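Local coordinates for protein KLLA0E01827p (Kluyveromyces lactis, PDB 6AM0) that probably activates the mRNA decapping enzyme as a member of the DCP1 family, and is associated with mRNA binding, at residues 49-54 with 107-112; 59-64 with 95-100; 99-104 with 183-188; 137-142 with 151-156. All blocks are in the same frame, centred on the assembly; numbering follows the deposited sequence.

Contact 1. Residues 49-54 with 107-112; sequences KLEYQG and NRINPD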
loop_
_atom_site.group_PDB
_atom_site.type_symbol
_atom_site.label_atom_id
_atom_site.label_comp_id
_atom_site.label_asym_id
_atom_site.label_seq_id
_atom_site.Cartn_x
_atom_site.Cartn_y
_atom_site.Cartn_z
ATOM N N LYS F 49 -18.629 24.901 11.062
ATOM C CA LYS F 49 -19.975 25.336 10.706
ATOM C C LYS F 49 -20.931 25.088 11.866
ATOM O O LYS F 49 -21.034 23.969 12.375
ATOM C CB LYS F 49 -20.462 24.599 9.457
ATOM C CG LYS F 49 -21.371 25.430 8.559
ATOM C CD LYS F 49 -22.517 24.609 7.996
ATOM C CE LYS F 49 -23.490 24.214 9.098
ATOM N NZ LYS F 49 -24.915 24.387 8.687
ATOM N N LEU F 50 -21.627 26.141 12.289
ATOM C CA LEU F 50 -22.581 26.053 13.382
ATOM C C LEU F 50 -23.985 25.774 12.859
ATOM O O LEU F 50 -24.282 25.936 11.674
ATOM C CB LEU F 50 -22.585 27.338 14.206
ATOM C CG LEU F 50 -21.404 27.528 15.153
ATOM C CD1 LEU F 50 -21.617 28.765 16.006
ATOM C CD2 LEU F 50 -21.231 26.295 16.018
ATOM N N GLU F 51 -24.857 25.359 13.774
ATOM C CA GLU F 51 -26.241 25.026 13.438
ATOM C C GLU F 51 -27.139 26.264 13.529
ATOM O O GLU F 51 -28.143 26.294 14.239
ATOM C CB GLU F 51 -26.739 23.906 14.344
ATOM C CG GLU F 51 -26.033 22.586 14.108
ATOM C CD GLU F 51 -26.292 22.041 12.717
ATOM O OE1 GLU F 51 -27.213 21.209 12.566
ATOM O OE2 GLU F 51 -25.586 22.458 11.774
ATOM N N TYR F 52 -26.757 27.298 12.782
ATOM C CA TYR F 52 -27.538 28.526 12.696
ATOM C C TYR F 52 -27.623 28.957 11.241
ATOM O O TYR F 52 -26.600 29.036 10.552
ATOM C CB TYR F 52 -26.922 29.649 13.535
ATOM C CG TYR F 52 -26.803 29.331 15.006
ATOM C CD1 TYR F 52 -27.931 29.204 15.798
ATOM C CD2 TYR F 52 -25.561 29.176 15.606
ATOM C CE1 TYR F 52 -27.831 28.922 17.139
ATOM C CE2 TYR F 52 -25.450 28.896 16.949
ATOM C CZ TYR F 52 -26.590 28.768 17.713
ATOM O OH TYR F 52 -26.494 28.485 19.057
ATOM N N GLN F 53 -28.841 29.241 10.779
ATOM C CA GLN F 53 -29.054 29.615 9.386
ATOM C C GLN F 53 -30.402 30.303 9.204
ATOM O O GLN F 53 -31.439 29.757 9.600
ATOM C CB GLN F 53 -28.980 28.378 8.494
ATOM C CG GLN F 53 -28.311 28.621 7.167
ATOM C CD GLN F 53 -28.356 27.405 6.277
ATOM O OE1 GLN F 53 -29.087 26.453 6.552
ATOM N NE2 GLN F 53 -27.574 27.424 5.204
ATOM N N GLY F 54 -30.407 31.483 8.600
ATOM C CA GLY F 54 -31.647 32.192 8.370
ATOM C C GLY F 54 -31.406 33.678 8.189
ATOM O O GLY F 54 -30.275 34.132 8.009
ATOM N N ASN F 107 -33.228 31.222 13.270
ATOM C CA ASN F 107 -32.690 29.954 12.809
ATOM C C ASN F 107 -33.761 29.138 12.096
ATOM O O ASN F 107 -34.867 28.956 12.616
ATOM C CB ASN F 107 -32.117 29.169 13.986
ATOM C CG ASN F 107 -31.251 28.012 13.544
ATOM O OD1 ASN F 107 -30.897 27.901 12.368
ATOM N ND2 ASN F 107 -30.894 27.146 14.484
ATOM N N ARG F 108 -33.427 28.660 10.896
ATOM C CA ARG F 108 -34.254 27.707 10.169
ATOM C C ARG F 108 -33.976 26.266 10.567
ATOM O O ARG F 108 -34.825 25.397 10.338
ATOM C CB ARG F 108 -34.029 27.844 8.660
ATOM C CG ARG F 108 -34.290 29.217 8.085
ATOM C CD ARG F 108 -33.971 29.233 6.601
ATOM N NE ARG F 108 -34.723 28.209 5.882
ATOM C CZ ARG F 108 -35.717 28.463 5.037
ATOM N NH1 ARG F 108 -36.083 29.715 4.792
ATOM N NH2 ARG F 108 -36.343 27.463 4.430
ATOM N N ILE F 109 -32.808 25.995 11.148
ATOM C CA ILE F 109 -32.406 24.623 11.437
ATOM C C ILE F 109 -33.075 24.116 12.709
ATOM O O ILE F 109 -33.730 23.068 12.706
ATOM C CB ILE F 109 -30.872 24.537 11.526
ATOM C CG1 ILE F 109 -30.248 24.916 10.178
ATOM C CG2 ILE F 109 -30.441 23.151 11.980
ATOM C CD1 ILE F 109 -28.747 25.102 10.217
ATOM N N ASN F 110 -32.924 24.846 13.811
ATOM C CA ASN F 110 -33.550 24.473 15.075
ATOM C C ASN F 110 -34.086 25.732 15.758
ATOM O O ASN F 110 -33.753 26.844 15.332
ATOM C CB ASN F 110 -32.551 23.713 15.957
ATOM C CG ASN F 110 -31.296 24.506 16.243
ATOM O OD1 ASN F 110 -31.324 25.492 16.979
ATOM N ND2 ASN F 110 -30.175 24.064 15.681
ATOM N N PRO F 111 -34.923 25.615 16.796
ATOM C CA PRO F 111 -35.577 26.811 17.355
ATOM C C PRO F 111 -34.677 27.724 18.166
ATOM O O PRO F 111 -35.182 28.702 18.729
ATOM C CB PRO F 111 -36.679 26.224 18.252
ATOM C CG PRO F 111 -36.857 24.833 17.793
ATOM C CD PRO F 111 -35.509 24.383 17.350
ATOM N N ASP F 112 -33.381 27.454 18.272
ATOM C CA ASP F 112 -32.482 28.346 18.994
ATOM C C ASP F 112 -31.874 29.339 18.010
ATOM O O ASP F 112 -31.194 28.944 17.058
ATOM C CB ASP F 112 -31.393 27.558 19.721
ATOM C CG ASP F 112 -30.679 28.390 20.765
ATOM O OD1 ASP F 112 -31.218 28.523 21.886
ATOM O OD2 ASP F 112 -29.583 28.913 20.467
#

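Contact 2. Residues 59-64 with 95-100; sequences YLRDVG and GHDIYN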
loop_
_atom_site.group_PDB
_atom_site.type_symbol
_atom_site.label_atom_id
_atom_site.label_comp_id
_atom_site.label_asym_id
_atom_site.label_seq_id
_atom_site.Cartn_x
_atom_site.Cartn_y
_atom_site.Cartn_z
ATOM N N TYR F 59 -30.301 45.260 15.338
ATOM C CA TYR F 59 -31.345 46.099 15.902
ATOM C C TYR F 59 -30.827 46.870 17.110
ATOM O O TYR F 59 -29.881 46.458 17.783
ATOM C CB TYR F 59 -32.568 45.261 16.293
ATOM C CG TYR F 59 -32.280 44.148 17.274
ATOM C CD1 TYR F 59 -32.360 44.366 18.640
ATOM C CD2 TYR F 59 -31.944 42.872 16.834
ATOM C CE1 TYR F 59 -32.109 43.354 19.544
ATOM C CE2 TYR F 59 -31.690 41.849 17.734
ATOM C CZ TYR F 59 -31.773 42.099 19.088
ATOM O OH TYR F 59 -31.525 41.098 19.998
ATOM N N LEU F 60 -31.473 48.005 17.370
ATOM C CA LEU F 60 -31.209 48.849 18.528
ATOM C C LEU F 60 -32.028 48.367 19.722
ATOM O O LEU F 60 -33.107 47.794 19.558
ATOM C CB LEU F 60 -31.551 50.304 18.199
ATOM C CG LEU F 60 -31.504 51.386 19.280
ATOM C CD1 LEU F 60 -30.086 51.606 19.771
ATOM C CD2 LEU F 60 -32.102 52.681 18.751
ATOM N N ARG F 61 -31.504 48.594 20.928
ATOM C CA ARG F 61 -32.135 48.112 22.150
ATOM C C ARG F 61 -32.322 49.262 23.133
ATOM O O ARG F 61 -31.549 50.224 23.141
ATOM C CB ARG F 61 -31.306 46.987 22.805
ATOM C CG ARG F 61 -30.737 45.985 21.800
ATOM C CD ARG F 61 -30.114 44.747 22.446
ATOM N NE ARG F 61 -30.014 44.823 23.900
ATOM C CZ ARG F 61 -30.772 44.118 24.734
ATOM N NH1 ARG F 61 -31.689 43.287 24.262
ATOM N NH2 ARG F 61 -30.615 44.245 26.042
ATOM N N ASP F 62 -33.360 49.155 23.965
ATOM C CA ASP F 62 -33.665 50.161 24.980
ATOM C C ASP F 62 -33.007 49.747 26.293
ATOM O O ASP F 62 -33.414 48.763 26.918
ATOM C CB ASP F 62 -35.177 50.325 25.145
ATOM C CG ASP F 62 -35.557 51.553 25.974
ATOM O OD1 ASP F 62 -34.969 51.766 27.056
ATOM O OD2 ASP F 62 -36.454 52.307 25.536
ATOM N N VAL F 63 -31.993 50.503 26.714
ATOM C CA VAL F 63 -31.281 50.212 27.952
ATOM C C VAL F 63 -31.219 51.467 28.814
ATOM O O VAL F 63 -30.264 51.668 29.574
ATOM C CB VAL F 63 -29.872 49.662 27.666
ATOM C CG1 VAL F 63 -29.964 48.246 27.122
ATOM C CG2 VAL F 63 -29.140 50.560 26.681
ATOM N N GLY F 64 -32.240 52.322 28.700
ATOM C CA GLY F 64 -32.300 53.499 29.550
ATOM C C GLY F 64 -32.450 53.147 31.017
ATOM O O GLY F 64 -31.854 53.792 31.885
ATOM N N GLY F 95 -26.059 39.489 34.210
ATOM C CA GLY F 95 -25.819 40.773 34.821
ATOM C C GLY F 95 -26.688 41.875 34.252
ATOM O O GLY F 95 -27.702 41.648 33.586
ATOM N N HIS F 96 -26.263 43.103 34.526
ATOM C CA HIS F 96 -27.043 44.268 34.147
ATOM C C HIS F 96 -27.046 44.457 32.635
ATOM O O HIS F 96 -26.064 44.174 31.940
ATOM C CB HIS F 96 -26.504 45.519 34.840
ATOM C CG HIS F 96 -26.912 45.634 36.277
ATOM N ND1 HIS F 96 -28.136 45.204 36.741
ATOM C CD2 HIS F 96 -26.255 46.129 37.353
ATOM C CE1 HIS F 96 -28.218 45.431 38.040
ATOM N NE2 HIS F 96 -27.090 45.992 38.436
ATOM N N ASP F 97 -28.177 44.940 32.131
ATOM C CA ASP F 97 -28.405 45.118 30.701
ATOM C C ASP F 97 -27.822 46.463 30.292
ATOM O O ASP F 97 -28.378 47.516 30.605
ATOM C CB ASP F 97 -29.895 45.037 30.398
ATOM C CG ASP F 97 -30.182 44.774 28.940
ATOM O OD1 ASP F 97 -29.345 45.144 28.085
ATOM O OD2 ASP F 97 -31.249 44.190 28.648
ATOM N N ILE F 98 -26.690 46.436 29.592
ATOM C CA ILE F 98 -25.991 47.663 29.224
ATOM C C ILE F 98 -25.664 47.658 27.739
ATOM O O ILE F 98 -24.887 48.493 27.264
ATOM C CB ILE F 98 -24.705 47.836 30.056
ATOM C CG1 ILE F 98 -23.719 46.712 29.714
ATOM C CG2 ILE F 98 -25.022 47.864 31.545
ATOM C CD1 ILE F 98 -22.279 47.047 30.034
ATOM N N TYR F 99 -26.250 46.725 27.001
ATOM C CA TYR F 99 -25.837 46.435 25.633
ATOM C C TYR F 99 -26.750 47.179 24.666
ATOM O O TYR F 99 -27.938 46.860 24.549
ATOM C CB TYR F 99 -25.843 44.930 25.386
ATOM C CG TYR F 99 -25.051 44.190 26.437
ATOM C CD1 TYR F 99 -23.664 44.194 26.413
ATOM C CD2 TYR F 99 -25.687 43.514 27.468
ATOM C CE1 TYR F 99 -22.933 43.533 27.379
ATOM C CE2 TYR F 99 -24.966 42.849 28.438
ATOM C CZ TYR F 99 -23.590 42.861 28.388
ATOM O OH TYR F 99 -22.870 42.198 29.353
ATOM N N ASN F 100 -26.182 48.166 23.967
ATOM C CA ASN F 100 -26.987 49.071 23.154
ATOM C C ASN F 100 -27.563 48.370 21.930
ATOM O O ASN F 100 -28.694 48.661 21.523
ATOM C CB ASN F 100 -26.151 50.277 22.724
ATOM C CG ASN F 100 -25.698 51.126 23.898
ATOM O OD1 ASN F 100 -24.560 51.020 24.356
ATOM N ND2 ASN F 100 -26.588 51.980 24.387
#

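Contact 3. Residues 99-104 with 183-188; sequences YNYGLI and NEPTDS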
loop_
_atom_site.group_PDB
_atom_site.type_symbol
_atom_site.label_atom_id
_atom_site.label_comp_id
_atom_site.label_asym_id
_atom_site.label_seq_id
_atom_site.Cartn_x
_atom_site.Cartn_y
_atom_site.Cartn_z
ATOM N N TYR F 99 -26.250 46.725 27.001
ATOM C CA TYR F 99 -25.837 46.435 25.633
ATOM C C TYR F 99 -26.750 47.179 24.666
ATOM O O TYR F 99 -27.938 46.860 24.549
ATOM C CB TYR F 99 -25.843 44.930 25.386
ATOM C CG TYR F 99 -25.051 44.190 26.437
ATOM C CD1 TYR F 99 -23.664 44.194 26.413
ATOM C CD2 TYR F 99 -25.687 43.514 27.468
ATOM C CE1 TYR F 99 -22.933 43.533 27.379
ATOM C CE2 TYR F 99 -24.966 42.849 28.438
ATOM C CZ TYR F 99 -23.590 42.861 28.388
ATOM O OH TYR F 99 -22.870 42.198 29.353
ATOM N N ASN F 100 -26.182 48.166 23.967
ATOM C CA ASN F 100 -26.987 49.071 23.154
ATOM C C ASN F 100 -27.563 48.370 21.930
ATOM O O ASN F 100 -28.694 48.661 21.523
ATOM C CB ASN F 100 -26.151 50.277 22.724
ATOM C CG ASN F 100 -25.698 51.126 23.898
ATOM O OD1 ASN F 100 -24.560 51.020 24.356
ATOM N ND2 ASN F 100 -26.588 51.980 24.387
ATOM N N TYR F 101 -26.810 47.457 21.319
ATOM C CA TYR F 101 -27.216 46.900 20.037
ATOM C C TYR F 101 -27.263 45.380 20.110
ATOM O O TYR F 101 -26.696 44.758 21.012
ATOM C CB TYR F 101 -26.273 47.369 18.920
ATOM C CG TYR F 101 -25.827 48.804 19.108
ATOM C CD1 TYR F 101 -26.711 49.860 18.913
ATOM C CD2 TYR F 101 -24.529 49.101 19.504
ATOM C CE1 TYR F 101 -26.311 51.173 19.099
ATOM C CE2 TYR F 101 -24.120 50.410 19.689
ATOM C CZ TYR F 101 -25.015 51.441 19.487
ATOM O OH TYR F 101 -24.608 52.744 19.672
ATOM N N GLY F 102 -27.958 44.791 19.148
ATOM C CA GLY F 102 -28.092 43.349 19.082
ATOM C C GLY F 102 -28.068 42.866 17.647
ATOM O O GLY F 102 -28.429 43.589 16.718
ATOM N N LEU F 103 -27.614 41.628 17.480
ATOM C CA LEU F 103 -27.649 40.915 16.214
ATOM C C LEU F 103 -28.340 39.586 16.459
ATOM O O LEU F 103 -28.133 38.955 17.502
ATOM C CB LEU F 103 -26.239 40.689 15.647
ATOM C CG LEU F 103 -26.076 40.189 14.208
ATOM C CD1 LEU F 103 -24.741 40.657 13.654
ATOM C CD2 LEU F 103 -26.170 38.674 14.114
ATOM N N ILE F 104 -29.167 39.168 15.504
ATOM C CA ILE F 104 -29.916 37.927 15.639
ATOM C C ILE F 104 -30.030 37.257 14.277
ATOM O O ILE F 104 -30.136 37.921 13.240
ATOM C CB ILE F 104 -31.306 38.167 16.267
ATOM C CG1 ILE F 104 -31.881 36.851 16.800
ATOM C CG2 ILE F 104 -32.264 38.813 15.269
ATOM C CD1 ILE F 104 -33.138 37.015 17.626
ATOM N N ASN F 183 -18.646 54.756 18.151
ATOM C CA ASN F 183 -19.456 55.873 18.610
ATOM C C ASN F 183 -20.460 55.409 19.656
ATOM O O ASN F 183 -20.900 54.255 19.655
ATOM C CB ASN F 183 -20.213 56.540 17.444
ATOM C CG ASN F 183 -19.363 56.685 16.189
ATOM O OD1 ASN F 183 -18.647 55.763 15.799
ATOM N ND2 ASN F 183 -19.447 57.844 15.548
ATOM N N GLU F 184 -20.819 56.331 20.549
ATOM C CA GLU F 184 -21.877 56.128 21.526
ATOM C C GLU F 184 -23.233 56.160 20.813
ATOM O O GLU F 184 -23.309 56.525 19.640
ATOM C CB GLU F 184 -21.764 57.199 22.611
ATOM C CG GLU F 184 -20.417 57.181 23.312
ATOM C CD GLU F 184 -19.809 58.557 23.496
ATOM O OE1 GLU F 184 -19.294 58.833 24.601
ATOM O OE2 GLU F 184 -19.839 59.358 22.538
ATOM N N PRO F 185 -24.325 55.767 21.485
ATOM C CA PRO F 185 -25.627 55.717 20.797
ATOM C C PRO F 185 -26.055 57.078 20.261
ATOM O O PRO F 185 -25.905 58.105 20.926
ATOM C CB PRO F 185 -26.587 55.214 21.883
ATOM C CG PRO F 185 -25.876 55.458 23.178
ATOM C CD PRO F 185 -24.430 55.251 22.863
ATOM N N THR F 186 -26.597 57.073 19.035
ATOM C CA THR F 186 -26.988 58.304 18.344
ATOM C C THR F 186 -28.319 58.231 17.602
ATOM O O THR F 186 -28.932 59.286 17.394
ATOM C CB THR F 186 -25.909 58.728 17.334
ATOM O OG1 THR F 186 -25.753 57.710 16.338
ATOM C CG2 THR F 186 -24.577 58.960 18.017
ATOM N N ASP F 187 -28.788 57.050 17.184
ATOM C CA ASP F 187 -29.949 56.889 16.302
ATOM C C ASP F 187 -29.751 57.679 15.002
ATOM O O ASP F 187 -30.396 58.701 14.757
ATOM C CB ASP F 187 -31.251 57.315 16.999
ATOM C CG ASP F 187 -31.295 56.924 18.466
ATOM O OD1 ASP F 187 -30.598 55.965 18.856
ATOM O OD2 ASP F 187 -32.032 57.577 19.235
ATOM N N SER F 188 -28.840 57.174 14.161
ATOM C CA SER F 188 -28.378 58.001 13.048
ATOM C C SER F 188 -27.921 57.281 11.779
ATOM O O SER F 188 -27.639 57.953 10.781
ATOM C CB SER F 188 -27.227 58.891 13.523
ATOM O OG SER F 188 -27.633 59.745 14.578
#

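Contact 4. Residues 137-142 with 151-156; sequences ELEPMK and MIKTLK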
loop_
_atom_site.group_PDB
_atom_site.type_symbol
_atom_site.label_atom_id
_atom_site.label_comp_id
_atom_site.label_asym_id
_atom_site.label_seq_id
_atom_site.Cartn_x
_atom_site.Cartn_y
_atom_site.Cartn_z
ATOM N N GLU F 137 -17.541 40.472 32.075
ATOM C CA GLU F 137 -16.235 40.006 31.619
ATOM C C GLU F 137 -16.044 40.460 30.169
ATOM O O GLU F 137 -15.906 39.654 29.249
ATOM C CB GLU F 137 -16.129 38.489 31.748
ATOM C CG GLU F 137 -14.775 37.967 32.199
ATOM C CD GLU F 137 -14.739 36.450 32.255
ATOM O OE1 GLU F 137 -15.405 35.813 31.411
ATOM O OE2 GLU F 137 -14.059 35.898 33.148
ATOM N N LEU F 138 -16.036 41.778 29.972
ATOM C CA LEU F 138 -16.231 42.380 28.659
ATOM C C LEU F 138 -14.925 42.948 28.118
ATOM O O LEU F 138 -14.187 43.629 28.839
ATOM C CB LEU F 138 -17.288 43.479 28.727
ATOM C CG LEU F 138 -18.618 43.056 29.353
ATOM C CD1 LEU F 138 -19.669 44.131 29.144
ATOM C CD2 LEU F 138 -19.087 41.720 28.791
ATOM N N GLU F 139 -14.664 42.686 26.840
ATOM C CA GLU F 139 -13.490 43.139 26.115
ATOM C C GLU F 139 -13.951 43.781 24.814
ATOM O O GLU F 139 -14.920 43.308 24.208
ATOM C CB GLU F 139 -12.544 41.956 25.830
ATOM C CG GLU F 139 -11.088 42.314 25.537
ATOM C CD GLU F 139 -10.739 42.221 24.059
ATOM O OE1 GLU F 139 -10.071 43.142 23.543
ATOM O OE2 GLU F 139 -11.134 41.226 23.414
ATOM N N PRO F 140 -13.310 44.865 24.374
ATOM C CA PRO F 140 -13.751 45.533 23.142
ATOM C C PRO F 140 -13.862 44.563 21.974
ATOM O O PRO F 140 -12.981 43.733 21.742
ATOM C CB PRO F 140 -12.661 46.583 22.900
ATOM C CG PRO F 140 -12.124 46.878 24.251
ATOM C CD PRO F 140 -12.220 45.599 25.041
ATOM N N MET F 141 -14.969 44.668 21.243
ATOM C CA MET F 141 -15.229 43.820 20.091
ATOM C C MET F 141 -14.363 44.223 18.905
ATOM O O MET F 141 -13.850 45.343 18.823
ATOM C CB MET F 141 -16.700 43.892 19.682
ATOM C CG MET F 141 -17.634 43.072 20.540
ATOM S SD MET F 141 -19.356 43.322 20.072
ATOM C CE MET F 141 -19.318 42.818 18.353
ATOM N N LYS F 142 -14.216 43.292 17.968
ATOM C CA LYS F 142 -13.498 43.545 16.728
ATOM C C LYS F 142 -14.306 42.995 15.562
ATOM O O LYS F 142 -15.084 42.049 15.718
ATOM C CB LYS F 142 -12.096 42.915 16.741
ATOM C CG LYS F 142 -11.166 43.475 17.812
ATOM C CD LYS F 142 -9.935 42.596 17.994
ATOM C CE LYS F 142 -9.165 42.969 19.251
ATOM N NZ LYS F 142 -8.095 41.980 19.559
ATOM N N MET F 151 -15.892 38.469 9.893
ATOM C CA MET F 151 -15.379 37.897 11.127
ATOM C C MET F 151 -15.518 38.881 12.283
ATOM O O MET F 151 -15.186 40.065 12.151
ATOM C CB MET F 151 -13.913 37.497 10.961
ATOM C CG MET F 151 -13.692 36.359 9.983
ATOM S SD MET F 151 -12.053 36.425 9.244
ATOM C CE MET F 151 -12.320 37.643 7.956
ATOM N N ILE F 152 -15.989 38.370 13.420
ATOM C CA ILE F 152 -16.279 39.159 14.612
ATOM C C ILE F 152 -15.635 38.490 15.818
ATOM O O ILE F 152 -15.735 37.267 15.981
ATOM C CB ILE F 152 -17.799 39.308 14.838
ATOM C CG1 ILE F 152 -18.409 40.283 13.831
ATOM C CG2 ILE F 152 -18.108 39.717 16.274
ATOM C CD1 ILE F 152 -18.947 39.609 12.598
ATOM N N LYS F 153 -14.975 39.291 16.659
ATOM C CA LYS F 153 -14.484 38.872 17.972
ATOM C C LYS F 153 -15.350 39.568 19.016
ATOM O O LYS F 153 -15.347 40.803 19.108
ATOM C CB LYS F 153 -13.005 39.219 18.139
ATOM C CG LYS F 153 -12.398 38.900 19.504
ATOM C CD LYS F 153 -10.913 39.278 19.525
ATOM C CE LYS F 153 -10.359 39.439 20.942
ATOM N NZ LYS F 153 -10.066 38.147 21.619
ATOM N N THR F 154 -16.087 38.775 19.795
ATOM C CA THR F 154 -17.168 39.282 20.626
ATOM C C THR F 154 -16.641 39.872 21.932
ATOM O O THR F 154 -15.434 39.943 22.182
ATOM C CB THR F 154 -18.175 38.173 20.927
ATOM O OG1 THR F 154 -17.674 37.343 21.984
ATOM C CG2 THR F 154 -18.409 37.318 19.695
ATOM N N LEU F 155 -17.578 40.295 22.785
ATOM C CA LEU F 155 -17.226 40.893 24.066
ATOM C C LEU F 155 -16.652 39.880 25.043
ATOM O O LEU F 155 -15.960 40.275 25.985
ATOM C CB LEU F 155 -18.449 41.565 24.688
ATOM C CG LEU F 155 -19.019 42.773 23.947
ATOM C CD1 LEU F 155 -20.311 43.189 24.605
ATOM C CD2 LEU F 155 -18.033 43.926 23.947
ATOM N N LYS F 156 -16.933 38.591 24.850
ATOM C CA LYS F 156 -16.348 37.538 25.670
ATOM C C LYS F 156 -15.304 36.733 24.906
ATOM O O LYS F 156 -15.013 35.590 25.276
ATOM C CB LYS F 156 -17.438 36.618 26.220
ATOM C CG LYS F 156 -18.525 37.363 26.966
ATOM C CD LYS F 156 -19.402 36.427 27.774
ATOM C CE LYS F 156 -18.721 36.007 29.065
ATOM N NZ LYS F 156 -19.644 36.096 30.233
#

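Contact 1. Residues 49-54 with 107-112
The backbones of Gln53 and Arg108 are tied by a nearly straight hydrogen bond, Arg108 N to Gln53 O at 2.6 Å with 165° at the hydrogen, where strand 46-53 passes the loop between strands 101-105 and 114-118 of this PH-like fold. Within that loop Asn107 forms an Asx turn, its OD1 accepting Ile109 N at 3.0 Å. The same OD1 takes Gln53 N from the other face of the amide, at 2.9 Å, so both segments grip one oxygen. With CG opposite the backbone N (chi1 -166°), the Asn107 amide is laid across residues 49-54, and ND2 bonds to Asp112 O at 3.2 Å in its own loop and more weakly to Glu51 O. A leucine here would probably leave the N-H groups of Gln53 and Ile109 without their shared acceptor. Asn110 adds a second Asx turn and another weak ND2 bond to Glu51 O. The Tyr52 ring has Asp112 O at its edge, and OH bonds weakly to Asp112 OD2. Arg108 sends its guanidinium to a polar side chain of another protein chain, beside the bound peptide. Ile109 supplies apolar contact, laying CD1 obliquely against the aliphatic start of Gln53, 3.7 Å from its CB.

Contact 2. Residues 59-64 with 95-100
Arg61 NH2 donates to Asp97 OD1 at 2.6 Å, the shortest polar bond across this contact and part of a salt bridge. The oxygen uses its syn lone pair, and the guanidinium and carboxylate planes are only 15° apart, so the two flat groups meet edge to edge; a second, weak bond runs from the same nitrogen to OD2. Asp97 suits the place because its short side chain, with CG opposite the backbone N (chi1 -162°), turns the carboxylate toward the arginine. Farther back along the guanidinium edge, Arg61 NE gives a straight bond to Tyr99 O at 3.0 Å, the acceptor lying in the guanidinium plane. Bonds at two nitrogens fix the rotation of the group, and NH1 completes the grip in a salt bridge with Asp24, which also accepts from Tyr59 OH. A methionine in its place would probably leave Asp97 and Asp24 without their shared counter-charge and Tyr99 O without its donor. The backbones are linked too, by Arg61 N to Asn100 O at 2.9 Å. Val63 packs alongside: its CG1 lies 3.3 Å from Asp97 OD1 and also against Tyr99 O, while its CG2 lies 3.7 Å from Asn100 ND2. The contact stands where strand 55-61 ends and strand 101-105 is about to begin, prolonging their antiparallel pairing and closing the base of the long irregular excursion between them, with strand 27-34 along the other side of 55-61.

Contact 3. Residues 99-104 with 183-188
Tyr101 sets the hydroxyl end of its ring against Pro185, with OH 3.3 Å from Pro185 CA and 3.9 Å from its CB. The long, stiff phenol suits this position, since it spans the distance from a buried strand to an exposed tail, and its torsion, with CG opposite the carbonyl carbon (chi1 -37°), sends the ring out toward that tail. The Tyr101 hydroxyl also lies near the two residues before the proline, OH being 3.9 Å from Glu184 C and 4.0 Å from Asn183 O, and the geometry gives no hydrogen bond between the two segments. What joins them is van der Waals packing of modest extent, about 136 Å² in all. Asn100 widens the patch on the proline ring: its ND2 comes within 3.8 Å of Pro185 CG, the two side chains crossing at about a right angle. The same asparagine supports the tyrosine from the position just before it in the chain, because Asn100 CB sits 3.5 Å above the centre of the Tyr101 ring, on one of its faces. Proline fits here as a rigid, apolar ring in a chain that has given up helical geometry at Asn183. The contact therefore joins the start of strand 101-105 to the tail that follows helix 167-182. Leu60 of strand 55-61 and Ile118 of strand 114-118 pack on Tyr101, Asp187 of the tail reaches Leu60, and the short helix 121-124 touches both Asn100 and Glu184.

Contact 4. Residues 137-142 with 151-156
The carbonyl of Leu155 receives Glu139 N in its own plane, on a lone pair, at 2.9 Å; the flat groups here are peptides, and they set this antiparallel pairing, which continues the hairpin of strands 142-146 and 149-153. Lys142 N likewise bonds to Lys153 O, and Lys153 N returns a bond to Lys142 O at 2.9 Å. Lys142 and Lys153 thus form a hydrogen-bonded pair, and CA-H...O contacts from Leu138 and Leu155 extend the ladder past the strand ends. The two faces of the ribbon differ in character. On one, the lysine chains run side by side in the same direction, Lys142 CD to Lys153 CD 3.8 Å apart, and Glu139 crosses Lys153 at about a right angle to make a long salt bridge, Glu139 OE2 to Lys153 NZ 3.7 Å, which probably eases the like charges. Aromatic packing from the bound peptide reaches both lysines, which is consistent with long aliphatic shafts here. Leu138, Met141 and Leu155 lie on the other face, where Tyr99 packs on both leucines and Leu124 of helix 121-124 meets Leu155. Flexible methionine fits between branched neighbours: Met141 CG lies 3.5 Å from Leu155 CD2, and the bend at chi3 (59°) turns the methyl so that Met141 CE lies 3.9 Å from Ile152 CG2.

How the contacts relate
Contacts 2 and 3 are close neighbours, their centres about 8 Å apart; they share Tyr99 and Asn100 and sit on adjacent strands, 55-61 and 101-105, of the four-stranded sheet. Contact 4 belongs to the five-stranded sheet, which contact 1 also reaches through strand 46-53. The centres of contacts 2 and 4 are about 16 Å apart, yet Tyr99 packs on Leu138 and Leu155 and so links the two sheets. Contact 1 lies across the chain's centre from contacts 2 and 3, with centres about 24 Å apart in each case. Along the chain, contact 1 encloses contact 2, contact 3 spans contact 4, and the segments of contacts 1 and 3 alternate. Contacts 1 and 4 also touch the bound peptide.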